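Local coordinates for protein probable porin (Pseudomonas aeruginosa, PDB 4FSP) that probably forms a solute channel across the bacterial outer membrane, as a beta-barrel porin of the OprD family, at residues N31-R36 against N397-T402; F306-D311 against R382-R387. One frame throughout, in Å; residues are numbered along the deposited sequence.

Interaction 1 of 2, residues N31-R36 against N397-T402; sequences NFYMNR and NRLYLT
N31 with L401, Y33 with L399 and N35 with N397 are the hydrogen-bonded pairs of an antiparallel match of two strand segments whose axes come within 4.6 Å at 173°. Six backbone bonds of similar length join them, among them L401 N to N31 O at 2.8 Å. Between these lie the non-hydrogen-bonded pairs F32 with Y400 and M34 with R398, where CA-H groups of all four residues point at carbonyl oxygens of the opposite strand. Since 31-36 lies on the first strand of the sheet and 397-402 on the last, this pairing is the seam that closes the beta-barrel, as in other porins. On the face carrying F32, M34, R398 and Y400, the two rings lie side by side, nearly parallel at 24° but slid apart, with centroids 5.2 Å from each other; the touch falls between F32 CD1 and Y400 CE2, 3.4 Å apart. The phenol oxygen of Y400 reaches beyond the seam to G138 O and R382. R398 starts with CG beside its own backbone N (chi1 -72°), and the chain, extended from there to NE, runs alongside M34. M34 SD sits over one face of the guanidinium, 3.7 Å from R398 CZ, while R398 NH1 approaches F32 CZ at 3.5 Å. R36 NH2 comes to the edge of that same guanidinium, 3.7 Å from R398 NH2. E396 forms salt bridges with NE of both arginines, and one water accepts from both NH2 groups, weakly from R36. On the other face, Y33 CD2 meets L399 CD1 at 3.9 Å, and N31 and L401 touch through their CB atoms. Y33 OH bonds to E48, and the N31 amide to Q52 and W50.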
loop_
_atom_site.group_PDB
_atom_site.type_symbol
_atom_site.label_atom_id
_atom_site.label_comp_id
_atom_site.label_asym_id
_atom_site.label_seq_id
_atom_site.Cartn_x
_atom_site.Cartn_y
_atom_site.Cartn_z
ATOM N N ASN A 31 14.877 12.718 -1.545
ATOM C CA ASN A 31 14.504 13.964 -2.188
ATOM C C ASN A 31 13.341 13.706 -3.145
ATOM O O ASN A 31 13.439 12.870 -4.050
ATOM C CB ASN A 31 15.699 14.579 -2.913
ATOM C CG ASN A 31 15.465 16.029 -3.291
ATOM O OD1 ASN A 31 15.185 16.340 -4.447
ATOM N ND2 ASN A 31 15.570 16.925 -2.312
ATOM N N PHE A 32 12.237 14.417 -2.927
ATOM C CA PHE A 32 11.000 14.186 -3.671
ATOM C C PHE A 32 10.513 15.475 -4.348
ATOM O O PHE A 32 10.364 16.516 -3.699
ATOM C CB PHE A 32 9.951 13.608 -2.712
ATOM C CG PHE A 32 8.534 13.663 -3.217
ATOM C CD1 PHE A 32 8.145 12.954 -4.347
ATOM C CD2 PHE A 32 7.573 14.387 -2.521
ATOM C CE1 PHE A 32 6.821 12.991 -4.794
ATOM C CE2 PHE A 32 6.252 14.432 -2.957
ATOM C CZ PHE A 32 5.872 13.733 -4.094
ATOM N N TYR A 33 10.302 15.406 -5.660
ATOM C CA TYR A 33 9.735 16.526 -6.410
ATOM C C TYR A 33 8.453 16.094 -7.108
ATOM O O TYR A 33 8.378 15.004 -7.678
ATOM C CB TYR A 33 10.724 17.075 -7.441
ATOM C CG TYR A 33 10.106 18.111 -8.358
ATOM C CD1 TYR A 33 9.998 19.437 -7.968
ATOM C CD2 TYR A 33 9.625 17.761 -9.615
ATOM C CE1 TYR A 33 9.428 20.385 -8.808
ATOM C CE2 TYR A 33 9.053 18.699 -10.457
ATOM C CZ TYR A 33 8.957 20.004 -10.049
ATOM O OH TYR A 33 8.392 20.926 -10.889
ATOM N N MET A 34 7.448 16.961 -7.080
ATOM C CA MET A 34 6.155 16.623 -7.646
ATOM C C MET A 34 5.611 17.808 -8.423
ATOM O O MET A 34 5.602 18.938 -7.926
ATOM C CB MET A 34 5.187 16.216 -6.537
ATOM C CG MET A 34 3.770 15.939 -6.995
ATOM S SD MET A 34 2.715 15.440 -5.615
ATOM C CE MET A 34 1.156 16.186 -6.085
ATOM N N ASN A 35 5.161 17.524 -9.642
ATOM C CA ASN A 35 4.662 18.532 -10.562
ATOM C C ASN A 35 3.274 18.153 -11.066
ATOM O O ASN A 35 3.027 16.999 -11.413
ATOM C CB ASN A 35 5.613 18.665 -11.745
ATOM C CG ASN A 35 5.633 20.052 -12.302
ATOM O OD1 ASN A 35 4.948 20.936 -11.791
ATOM N ND2 ASN A 35 6.427 20.266 -13.345
ATOM N N ARG A 36 2.373 19.126 -11.123
ATOM C CA ARG A 36 0.977 18.815 -11.383
ATOM C C ARG A 36 0.260 19.871 -12.225
ATOM O O ARG A 36 0.195 21.040 -11.850
ATOM C CB ARG A 36 0.256 18.618 -10.053
ATOM C CG ARG A 36 -0.757 17.510 -10.082
ATOM C CD ARG A 36 -1.352 17.275 -8.705
ATOM N NE ARG A 36 -1.211 15.881 -8.298
ATOM C CZ ARG A 36 -2.071 15.232 -7.525
ATOM N NH1 ARG A 36 -3.151 15.849 -7.072
ATOM N NH2 ARG A 36 -1.853 13.962 -7.211
ATOM N N ASN A 397 4.095 14.666 -12.761
ATOM C CA ASN A 397 5.409 14.047 -12.624
ATOM C C ASN A 397 5.835 13.954 -11.175
ATOM O O ASN A 397 5.666 14.902 -10.412
ATOM C CB ASN A 397 6.462 14.846 -13.379
ATOM C CG ASN A 397 6.371 14.645 -14.864
ATOM O OD1 ASN A 397 6.982 13.732 -15.420
ATOM N ND2 ASN A 397 5.592 15.485 -15.520
ATOM N N ARG A 398 6.391 12.808 -10.799
ATOM C CA ARG A 398 7.010 12.649 -9.492
ATOM C C ARG A 398 8.421 12.136 -9.685
ATOM O O ARG A 398 8.667 11.243 -10.509
ATOM C CB ARG A 398 6.218 11.668 -8.632
ATOM C CG ARG A 398 4.896 12.216 -8.136
ATOM C CD ARG A 398 4.040 11.088 -7.612
ATOM N NE ARG A 398 2.682 11.502 -7.273
ATOM C CZ ARG A 398 2.274 11.774 -6.039
ATOM N NH1 ARG A 398 3.127 11.694 -5.023
ATOM N NH2 ARG A 398 1.017 12.132 -5.825
ATOM N N LEU A 399 9.334 12.711 -8.915
ATOM C CA LEU A 399 10.761 12.436 -9.012
ATOM C C LEU A 399 11.269 12.093 -7.630
ATOM O O LEU A 399 10.965 12.788 -6.652
ATOM C CB LEU A 399 11.510 13.673 -9.524
ATOM C CG LEU A 399 11.515 13.887 -11.034
ATOM C CD1 LEU A 399 12.042 15.274 -11.378
ATOM C CD2 LEU A 399 12.365 12.815 -11.685
ATOM N N TYR A 400 12.033 11.014 -7.537
ATOM C CA TYR A 400 12.547 10.582 -6.252
ATOM C C TYR A 400 14.024 10.304 -6.397
ATOM O O TYR A 400 14.448 9.574 -7.299
ATOM C CB TYR A 400 11.848 9.309 -5.769
ATOM C CG TYR A 400 10.338 9.332 -5.820
ATOM C CD1 TYR A 400 9.661 9.030 -6.995
ATOM C CD2 TYR A 400 9.585 9.616 -4.685
ATOM C CE1 TYR A 400 8.268 9.031 -7.051
ATOM C CE2 TYR A 400 8.194 9.621 -4.731
ATOM C CZ TYR A 400 7.541 9.325 -5.916
ATOM O OH TYR A 400 6.160 9.328 -5.969
ATOM N N LEU A 401 14.793 10.906 -5.501
ATOM C CA LEU A 401 16.195 10.606 -5.335
ATOM C C LEU A 401 16.288 9.945 -3.971
ATOM O O LEU A 401 15.909 10.547 -2.971
ATOM C CB LEU A 401 16.991 11.906 -5.335
ATOM C CG LEU A 401 18.505 11.795 -5.493
ATOM C CD1 LEU A 401 18.823 10.825 -6.601
ATOM C CD2 LEU A 401 19.077 13.167 -5.817
ATOM N N THR A 402 16.744 8.699 -3.924
ATOM C CA THR A 402 16.797 7.976 -2.657
ATOM C C THR A 402 18.186 7.458 -2.363
ATOM O O THR A 402 18.936 7.066 -3.272
ATOM C CB THR A 402 15.844 6.769 -2.603
ATOM O OG1 THR A 402 16.187 5.840 -3.638
ATOM C CG2 THR A 402 14.401 7.207 -2.754
HETATM O O HOH W 1 -0.882 11.153 -8.036
#

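Interaction 2 of 2, residues F306-D311 against R382-R387; sequences FGQYND and RNATYR
R382 O accepts two N-H groups, one from the backbone of R398 on the next strand and the other from Q308 NE2 at 3.2 Å. The amide reaches this oxygen from above the carbonyl plane, 68° out of it, leaving the side-chain bond bent beside the regular strand pairing. Q308 NE2 also donates to E396 OE2, and the two acceptors together fix which end of the amide is nitrogen. Q308 OE1 rests on the R382-N383 peptide, 3.2 Å from R382 C, close to N383 N but badly angled for a bond. Q308 runs out straight, its CG turned away from its own backbone N (chi1 180°), and passes R382 in the opposite direction. Its CG lies 3.7 Å above the guanidinium plane of R382, toward the rim, and its CD packs on A384 CB at 3.7 Å. R382 in turn folds back at chi3, and a water 3.1 Å from Q308 O donates to it and accepts from R382 NH1. Further along, Y309 crosses Y386 at about a right angle: Y309 CD2 stands 3.3 Å above the Y386 ring, off its centre, with the two planes 55° apart. N310 adds its CB against Y386 CE1 at 3.5 Å, so two consecutive loop residues hold this ring, whose hydroxyl bonds to E358 and S391. A loop docked on a strand in this way is consistent with a segment folded inside the barrel, narrowing the channel as inward-folded loops do in porins. Acidic residues of strand 358-368 hold the loop backbone, E360 taking N-H groups of Y309 and N310 and D362 that of Q308; from the other flank of strand 378-388, strand 394-406 supplies I394, which touches Y309 and Y386.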
loop_
_atom_site.group_PDB
_atom_site.type_symbol
_atom_site.label_atom_id
_atom_site.label_comp_id
_atom_site.label_asym_id
_atom_site.label_seq_id
_atom_site.Cartn_x
_atom_site.Cartn_y
_atom_site.Cartn_z
ATOM N N PHE A 306 -5.177 0.492 -9.869
ATOM C CA PHE A 306 -4.899 1.714 -9.125
ATOM C C PHE A 306 -3.638 2.271 -9.722
ATOM O O PHE A 306 -2.597 1.609 -9.701
ATOM C CB PHE A 306 -4.683 1.401 -7.640
ATOM C CG PHE A 306 -4.022 2.514 -6.872
ATOM C CD1 PHE A 306 -4.611 3.770 -6.786
ATOM C CD2 PHE A 306 -2.816 2.299 -6.224
ATOM C CE1 PHE A 306 -3.996 4.793 -6.084
ATOM C CE2 PHE A 306 -2.204 3.311 -5.516
ATOM C CZ PHE A 306 -2.793 4.565 -5.442
ATOM N N GLY A 307 -3.721 3.471 -10.284
ATOM C CA GLY A 307 -2.561 4.047 -10.946
ATOM C C GLY A 307 -1.834 5.062 -10.080
ATOM O O GLY A 307 -2.001 5.097 -8.844
ATOM N N GLN A 308 -1.021 5.887 -10.730
ATOM C CA GLN A 308 -0.284 6.945 -10.045
ATOM C C GLN A 308 -1.263 8.001 -9.545
ATOM O O GLN A 308 -1.020 8.638 -8.525
ATOM C CB GLN A 308 0.773 7.566 -10.978
ATOM C CG GLN A 308 1.614 8.701 -10.360
ATOM C CD GLN A 308 2.626 9.301 -11.340
ATOM O OE1 GLN A 308 3.183 8.596 -12.194
ATOM N NE2 GLN A 308 2.870 10.613 -11.217
ATOM N N TYR A 309 -2.384 8.170 -10.245
ATOM C CA TYR A 309 -3.355 9.190 -9.850
ATOM C C TYR A 309 -4.740 8.623 -9.517
ATOM O O TYR A 309 -5.298 8.914 -8.459
ATOM C CB TYR A 309 -3.492 10.260 -10.935
ATOM C CG TYR A 309 -4.454 11.356 -10.553
ATOM C CD1 TYR A 309 -4.147 12.250 -9.533
ATOM C CD2 TYR A 309 -5.671 11.500 -11.202
ATOM C CE1 TYR A 309 -5.028 13.259 -9.172
ATOM C CE2 TYR A 309 -6.559 12.505 -10.849
ATOM C CZ TYR A 309 -6.232 13.382 -9.834
ATOM O OH TYR A 309 -7.114 14.384 -9.487
ATOM N N ASN A 310 -5.308 7.836 -10.423
ATOM C CA ASN A 310 -6.709 7.432 -10.277
ATOM C C ASN A 310 -6.826 6.005 -9.781
ATOM O O ASN A 310 -5.918 5.187 -9.988
ATOM C CB ASN A 310 -7.473 7.587 -11.599
ATOM C CG ASN A 310 -8.981 7.403 -11.435
ATOM O OD1 ASN A 310 -9.606 8.025 -10.564
ATOM N ND2 ASN A 310 -9.569 6.549 -12.277
ATOM N N ASP A 311 -7.950 5.703 -9.141
ATOM C CA ASP A 311 -8.161 4.374 -8.562
ATOM C C ASP A 311 -9.307 3.631 -9.249
ATOM O O ASP A 311 -9.648 2.512 -8.875
ATOM C CB ASP A 311 -8.419 4.490 -7.059
ATOM C CG ASP A 311 -9.610 5.381 -6.735
ATOM O OD1 ASP A 311 -10.283 5.859 -7.675
ATOM O OD2 ASP A 311 -9.887 5.602 -5.531
ATOM N N ARG A 382 8.276 9.046 -12.126
ATOM C CA ARG A 382 6.922 8.552 -12.392
ATOM C C ARG A 382 6.084 9.634 -13.065
ATOM O O ARG A 382 5.836 10.709 -12.495
ATOM C CB ARG A 382 6.255 8.057 -11.100
ATOM C CG ARG A 382 7.125 7.078 -10.320
ATOM C CD ARG A 382 6.489 6.695 -8.988
ATOM N NE ARG A 382 5.201 6.034 -9.185
ATOM C CZ ARG A 382 4.120 6.266 -8.447
ATOM N NH1 ARG A 382 4.176 7.144 -7.442
ATOM N NH2 ARG A 382 2.990 5.617 -8.712
ATOM N N ASN A 383 5.661 9.346 -14.290
ATOM C CA ASN A 383 4.888 10.295 -15.069
ATOM C C ASN A 383 3.491 9.766 -15.348
ATOM O O ASN A 383 3.316 8.578 -15.592
ATOM C CB ASN A 383 5.610 10.596 -16.376
ATOM C CG ASN A 383 4.738 11.329 -17.361
ATOM O OD1 ASN A 383 4.022 10.710 -18.151
ATOM N ND2 ASN A 383 4.796 12.655 -17.329
ATOM N N ALA A 384 2.490 10.641 -15.316
ATOM C CA ALA A 384 1.121 10.195 -15.544
ATOM C C ALA A 384 0.282 11.180 -16.326
ATOM O O ALA A 384 0.422 12.397 -16.182
ATOM C CB ALA A 384 0.436 9.865 -14.235
ATOM N N THR A 385 -0.608 10.624 -17.140
ATOM C CA THR A 385 -1.609 11.386 -17.854
ATOM C C THR A 385 -2.972 10.822 -17.492
ATOM O O THR A 385 -3.220 9.621 -17.676
ATOM C CB THR A 385 -1.432 11.237 -19.376
ATOM O OG1 THR A 385 -0.159 11.772 -19.763
ATOM C CG2 THR A 385 -2.535 11.981 -20.090
ATOM N N TYR A 386 -3.849 11.682 -16.981
ATOM C CA TYR A 386 -5.190 11.270 -16.565
ATOM C C TYR A 386 -6.265 12.130 -17.208
ATOM O O TYR A 386 -6.260 13.355 -17.082
ATOM C CB TYR A 386 -5.332 11.336 -15.042
ATOM C CG TYR A 386 -6.751 11.149 -14.536
ATOM C CD1 TYR A 386 -7.366 9.913 -14.584
ATOM C CD2 TYR A 386 -7.465 12.212 -13.998
ATOM C CE1 TYR A 386 -8.652 9.735 -14.117
ATOM C CE2 TYR A 386 -8.760 12.041 -13.519
ATOM C CZ TYR A 386 -9.343 10.796 -13.581
ATOM O OH TYR A 386 -10.628 10.593 -13.120
ATOM N N ARG A 387 -7.195 11.467 -17.881
ATOM C CA ARG A 387 -8.298 12.130 -18.543
ATOM C C ARG A 387 -9.599 11.528 -18.028
ATOM O O ARG A 387 -9.735 10.304 -17.951
ATOM C CB ARG A 387 -8.202 11.925 -20.060
ATOM C CG ARG A 387 -6.919 12.447 -20.675
ATOM C CD ARG A 387 -6.816 13.956 -20.534
ATOM N NE ARG A 387 -5.556 14.469 -21.064
ATOM C CZ ARG A 387 -4.512 14.816 -20.317
ATOM N NH1 ARG A 387 -4.570 14.709 -18.993
ATOM N NH2 ARG A 387 -3.406 15.270 -20.898
HETATM O O HOH W 2 0.037 5.050 -7.353
HETATM O O HOH W 3 1.381 8.225 -6.584
#

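In the fold
From the N terminus, the chain enters interaction 1 almost at once, on strand 24-38, and its partner arrives only on strand 394-406; the loop so closed takes in nearly the whole barrel. Nested inside it, interaction 2 closes a shorter loop, from the segment before strand 318-327 to strand 378-388. Because strands 378-388 and 394-406 follow each other and pair, the two contacts adjoin: N383 ND2 donates to N397 OD1, and Y309 packs against R36. The loop 306-311 is thus tied to the wall close to the seam of first and last strands, where R36, R398 and Q308 share E396.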